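Local coordinates for protein BsaWI endonuclease (Geobacillus stearothermophilus, PDB 4ZSF) that probably cleaves double-stranded DNA as a metal-dependent restriction endonuclease of the PD-(D/E)XK nuclease superfamily, at residues E156-G160 against A252-L257; W188-L194 against W220-F226. All coordinates share one frame; numbering follows the deposited sequence. Where two conformers were deposited one is given.

Contact 1 (E156-G160 against A252-L257)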
# COMPACT_ATOMS: atom_id res chain seq x y z
N GLU A 156 -21.05 18.18 23.04
CA GLU A 156 -20.40 16.92 22.81
C GLU A 156 -18.95 17.18 22.46
O GLU A 156 -18.63 17.98 21.56
CB GLU A 156 -21.14 16.17 21.65
CG GLU A 156 -20.57 14.78 21.32
CD GLU A 156 -21.46 13.97 20.38
OE1 GLU A 156 -22.47 14.53 19.83
OE2 GLU A 156 -21.18 12.75 20.21
N TYR A 157 -18.06 16.47 23.17
CA TYR A 157 -16.62 16.67 23.02
C TYR A 157 -15.96 15.41 22.53
O TYR A 157 -16.16 14.39 23.15
CB TYR A 157 -16.00 17.01 24.36
CG TYR A 157 -16.52 18.32 24.91
CD1 TYR A 157 -15.90 19.52 24.56
CD2 TYR A 157 -17.65 18.35 25.74
CE1 TYR A 157 -16.39 20.76 25.08
CE2 TYR A 157 -18.14 19.57 26.25
CZ TYR A 157 -17.51 20.75 25.91
OH TYR A 157 -18.00 21.92 26.43
N VAL A 158 -15.11 15.50 21.49
CA VAL A 158 -14.24 14.36 21.18
C VAL A 158 -13.13 14.29 22.24
O VAL A 158 -12.40 15.26 22.43
CB VAL A 158 -13.61 14.50 19.78
CG1 VAL A 158 -12.56 13.37 19.54
CG2 VAL A 158 -14.70 14.45 18.76
N PHE A 159 -12.96 13.14 22.90
CA PHE A 159 -11.85 13.06 23.88
C PHE A 159 -10.90 11.90 23.53
O PHE A 159 -9.85 11.76 24.18
CB PHE A 159 -12.38 12.88 25.31
CG PHE A 159 -13.05 11.49 25.60
CD1 PHE A 159 -14.41 11.29 25.35
CD2 PHE A 159 -12.28 10.42 26.11
CE1 PHE A 159 -15.03 10.00 25.61
CE2 PHE A 159 -12.86 9.22 26.41
CZ PHE A 159 -14.18 8.98 26.15
N GLY A 160 -11.27 11.02 22.58
CA GLY A 160 -10.39 9.88 22.34
C GLY A 160 -10.32 9.50 20.86
O GLY A 160 -11.28 9.78 20.10
N ALA A 252 -11.30 7.89 31.32
CA ALA A 252 -10.63 8.78 30.38
C ALA A 252 -11.47 10.06 30.17
O ALA A 252 -10.92 11.19 30.13
CB ALA A 252 -10.42 8.06 29.04
N ALA A 253 -12.78 9.88 30.00
CA ALA A 253 -13.64 11.06 29.70
C ALA A 253 -13.59 12.04 30.89
O ALA A 253 -13.49 13.28 30.71
CB ALA A 253 -15.11 10.65 29.37
N GLU A 254 -13.65 11.48 32.08
CA GLU A 254 -13.62 12.27 33.30
C GLU A 254 -12.33 13.09 33.35
O GLU A 254 -12.34 14.31 33.57
CB GLU A 254 -13.74 11.34 34.51
CG GLU A 254 -13.20 11.94 35.84
CD GLU A 254 -14.04 13.10 36.38
OE1 GLU A 254 -15.26 13.15 36.08
OE2 GLU A 254 -13.46 13.97 37.11
N ASP A 255 -11.22 12.41 33.12
CA ASP A 255 -9.91 13.06 33.25
C ASP A 255 -9.67 14.02 32.09
O ASP A 255 -8.99 15.02 32.27
CB ASP A 255 -8.78 12.06 33.35
CG ASP A 255 -8.69 11.42 34.75
OD1 ASP A 255 -9.37 11.89 35.74
OD2 ASP A 255 -7.94 10.44 34.88
N TRP A 256 -10.20 13.73 30.89
CA TRP A 256 -10.04 14.65 29.79
C TRP A 256 -10.81 15.94 30.05
O TRP A 256 -10.33 17.07 29.77
CB TRP A 256 -10.49 13.97 28.49
CG TRP A 256 -10.20 14.76 27.27
CD1 TRP A 256 -9.13 14.59 26.42
CD2 TRP A 256 -11.04 15.76 26.69
NE1 TRP A 256 -9.25 15.45 25.34
CE2 TRP A 256 -10.41 16.19 25.49
CE3 TRP A 256 -12.25 16.35 27.07
CZ2 TRP A 256 -10.96 17.18 24.65
CZ3 TRP A 256 -12.78 17.39 26.26
CH2 TRP A 256 -12.14 17.77 25.05
N LEU A 257 -12.01 15.79 30.61
CA LEU A 257 -12.81 16.95 30.92
C LEU A 257 -12.19 17.78 32.05
O LEU A 257 -12.24 18.99 32.02
CB LEU A 257 -14.23 16.54 31.34
CG LEU A 257 -15.07 15.96 30.18
CD1 LEU A 257 -16.30 15.31 30.83
CD2 LEU A 257 -15.45 17.12 29.20

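Contact 2 (W188-L194 against W220-F226)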
# COMPACT_ATOMS: atom_id res chain seq x y z
N TRP A 188 -7.18 10.72 24.66
CA TRP A 188 -7.07 9.27 24.94
C TRP A 188 -6.75 8.58 23.65
O TRP A 188 -7.43 8.81 22.65
CB TRP A 188 -8.39 8.80 25.48
CG TRP A 188 -8.39 7.43 26.07
CD1 TRP A 188 -7.41 6.84 26.86
CD2 TRP A 188 -9.45 6.48 25.95
NE1 TRP A 188 -7.86 5.59 27.25
CE2 TRP A 188 -9.09 5.35 26.70
CE3 TRP A 188 -10.70 6.48 25.28
CZ2 TRP A 188 -9.94 4.23 26.82
CZ3 TRP A 188 -11.53 5.38 25.39
CH2 TRP A 188 -11.13 4.25 26.12
N SER A 189 -5.73 7.72 23.63
CA SER A 189 -5.37 7.10 22.36
C SER A 189 -5.31 5.59 22.56
O SER A 189 -4.47 5.09 23.32
CB SER A 189 -4.01 7.62 21.83
OG SER A 189 -3.72 6.98 20.60
N VAL A 190 -6.21 4.87 21.93
CA VAL A 190 -6.21 3.43 22.17
C VAL A 190 -6.34 2.61 20.91
O VAL A 190 -6.60 3.15 19.83
CB VAL A 190 -7.38 3.02 23.14
CG1 VAL A 190 -7.16 3.66 24.53
CG2 VAL A 190 -8.73 3.42 22.54
N ALA A 191 -6.11 1.30 21.05
CA ALA A 191 -6.24 0.42 19.88
C ALA A 191 -7.09 -0.76 20.28
O ALA A 191 -7.01 -1.20 21.44
CB ALA A 191 -4.92 -0.05 19.44
N ILE A 192 -7.88 -1.28 19.33
CA ILE A 192 -8.71 -2.49 19.57
C ILE A 192 -8.26 -3.44 18.51
O ILE A 192 -8.24 -3.07 17.31
CB ILE A 192 -10.20 -2.13 19.44
CG1 ILE A 192 -10.58 -1.21 20.62
CG2 ILE A 192 -11.09 -3.41 19.45
CD1 ILE A 192 -12.01 -0.59 20.51
N CYS A 193 -7.89 -4.66 18.93
CA CYS A 193 -7.21 -5.65 18.10
C CYS A 193 -7.92 -7.00 18.07
O CYS A 193 -8.21 -7.56 19.14
CB CYS A 193 -5.79 -5.87 18.64
SG CYS A 193 -4.72 -4.52 18.57
N LEU A 194 -8.13 -7.59 16.88
CA LEU A 194 -8.75 -8.87 16.81
C LEU A 194 -7.89 -10.02 17.24
O LEU A 194 -8.35 -10.98 17.87
CB LEU A 194 -9.21 -9.06 15.35
CG LEU A 194 -10.19 -10.18 15.14
CD1 LEU A 194 -11.29 -10.05 16.19
CD2 LEU A 194 -10.71 -10.00 13.75
N TRP A 220 0.52 3.65 23.20
CA TRP A 220 -0.92 3.86 23.40
C TRP A 220 -1.19 4.02 24.89
O TRP A 220 -0.39 3.57 25.69
CB TRP A 220 -1.81 2.68 22.88
CG TRP A 220 -1.78 2.54 21.35
CD1 TRP A 220 -2.71 3.03 20.47
CD2 TRP A 220 -0.79 1.88 20.56
NE1 TRP A 220 -2.35 2.73 19.20
CE2 TRP A 220 -1.18 2.01 19.22
CE3 TRP A 220 0.40 1.18 20.86
CZ2 TRP A 220 -0.42 1.51 18.16
CZ3 TRP A 220 1.16 0.66 19.80
CH2 TRP A 220 0.74 0.82 18.47
N HIS A 221 -2.35 4.58 25.24
CA HIS A 221 -2.83 4.53 26.61
C HIS A 221 -3.25 3.12 26.96
O HIS A 221 -3.11 2.67 28.10
CB HIS A 221 -4.01 5.51 26.82
CG HIS A 221 -3.55 6.94 26.84
ND1 HIS A 221 -4.01 7.88 25.96
CD2 HIS A 221 -2.64 7.57 27.62
CE1 HIS A 221 -3.44 9.04 26.21
NE2 HIS A 221 -2.58 8.88 27.21
N GLY A 222 -3.81 2.45 25.97
CA GLY A 222 -4.36 1.13 26.22
C GLY A 222 -4.56 0.41 24.88
O GLY A 222 -4.87 1.03 23.86
N MET A 223 -4.37 -0.90 24.93
CA MET A 223 -4.55 -1.77 23.78
C MET A 223 -5.57 -2.81 24.26
O MET A 223 -5.38 -3.40 25.34
CB MET A 223 -3.21 -2.40 23.39
CG MET A 223 -3.33 -3.57 22.46
SD MET A 223 -3.73 -3.01 20.78
CE MET A 223 -2.20 -2.22 20.29
N TYR A 224 -6.67 -3.00 23.51
CA TYR A 224 -7.74 -3.94 23.94
C TYR A 224 -7.77 -5.06 22.97
O TYR A 224 -7.98 -4.80 21.79
CB TYR A 224 -9.10 -3.20 23.99
CG TYR A 224 -8.96 -2.07 24.99
CD1 TYR A 224 -8.44 -0.86 24.62
CD2 TYR A 224 -9.27 -2.28 26.32
CE1 TYR A 224 -8.23 0.19 25.55
CE2 TYR A 224 -9.10 -1.28 27.27
CZ TYR A 224 -8.59 -0.03 26.87
OH TYR A 224 -8.36 0.95 27.84
N VAL A 225 -7.47 -6.28 23.42
CA VAL A 225 -7.30 -7.40 22.50
C VAL A 225 -8.39 -8.43 22.73
O VAL A 225 -8.65 -8.79 23.89
CB VAL A 225 -5.89 -8.10 22.70
CG1 VAL A 225 -5.70 -9.29 21.68
CG2 VAL A 225 -4.79 -7.06 22.62
N PHE A 226 -9.00 -8.94 21.63
CA PHE A 226 -9.96 -10.04 21.77
C PHE A 226 -9.27 -11.37 22.11
O PHE A 226 -8.99 -12.19 21.27
CB PHE A 226 -10.78 -10.18 20.49
CG PHE A 226 -11.82 -9.12 20.32
CD1 PHE A 226 -13.13 -9.35 20.74
CD2 PHE A 226 -11.55 -7.93 19.70
CE1 PHE A 226 -14.11 -8.40 20.58
CE2 PHE A 226 -12.55 -6.96 19.54
CZ PHE A 226 -13.84 -7.22 20.00
O HOH W 1 -6.73 3.10 28.37

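Contact 1 (E156-G160 against A252-L257)
Phe159 and Trp256 are brought together by two different first torsions: CG of Phe159 stands between its backbone N and carbonyl carbon (chi1 69°), whereas CG of Trp256 lies anti to the backbone N (chi1 -172°), sending the indole from the helix to the strand. The indole lies against the root of the phenylalanine, with Phe159 CB 3.5 Å from the centroid of the five-membered ring of Trp256 in a CH-pi contact over its face. The phenyl group, in turn, is applied to the helix one turn back. Ala253 CB sits over its face, 3.7 Å from Phe159 CZ, while Ala252 CB approaches Phe159 CE2 at 3.8 Å. Farther along the indole, Trp256 CZ2 comes within 3.3 Å of Val158 O, and Trp256 CZ3 meets Tyr157 CB at 3.8 Å, the two side chains crossing at about a right angle. Leu257 CD2 adds a looser touch to the tyrosine ring. No hydrogen bond joins the segments; apolar and CH-pi contacts make up most of the interface. Phe159 also touches Ile148 and Val150, and with Gly160 faces Ile148 in a classic beta bulge. This is helix-on-sheet packing, joining helix 243-258 to strand 155-165 of the alpha/beta nuclease core.

Contact 2 (W188-L194 against W220-F226)
Tyr224 meets strand 188-193 from CB to OH along one edge of its ring. Its chi1 of -60° sets CG anti to the carbonyl carbon and lays the ring back toward Val190 and Trp188. Tyr224 CB begins 4.2 Å from Ile192 CG1; CD1 then passes Ala191 O at 3.5 Å, which lies at the ring edge, and CE1 reaches Val190 CG1 at 3.8 Å. At the tip, OH comes to the edge of the Trp188 indole near CZ2, above Gly222, whose lack of a side chain makes room for it. A water bridges the two aromatics, 2.7 Å from Tyr224 OH and accepting from Trp188 NE1 at 3.0 Å. The hydroxyl is also hydrogen-bonded to His248 of helix 243-258, so its rotation is restrained by two partners.

Beneath these side chains the backbones pair in parallel: Ala191 receives Tyr224 N on its O and gives its own N-H to Gly222 O, and Cys193 repeats the pattern with Phe226 and Tyr224. At the start of the pairing a side chain takes over. Ser189 N donates to His221 ND1 at 2.9 Å, only 6° out of the imidazole plane, while Ser189 O accepts from His221 N. NE2 of this histidine bonds to Asn264 O, consistent with a proton on NE2. Gly222 N, by contrast, is buried with no partner. On the other side of the sheet, Ala191 CB lies over the five-membered ring of Trp220, 4.1 Å from its centroid, and Gln163 holds the indole NE1. These paired strands, connected through helix 202-209, form a beta-alpha-beta crossover in the central sheet of the PD-(D/E)XK nuclease fold.

Neighbouring strands, and a helix of contact 1 that also packs on contact 2, connect the two contacts, whose centres lie about 17 Å apart. Phe159 O and Trp188 N, 2.9 Å apart, probably form a hydrogen bond between strands 155-165 and 188-193, while Ala252 CB of helix 243-258 packs 3.6 Å from Trp188 CD2. The Phe226 end of contact 2 lies near the metal site: its side chain is about 5 Å from that of Asp239, a calcium ligand of this protein although no ion is bound there in this chain. A bound calcium ion lies about 9 Å from the Phe226 side chain. Nearest atoms place contact 2 about 9 Å from the DNA and contact 1 about 16 Å from it.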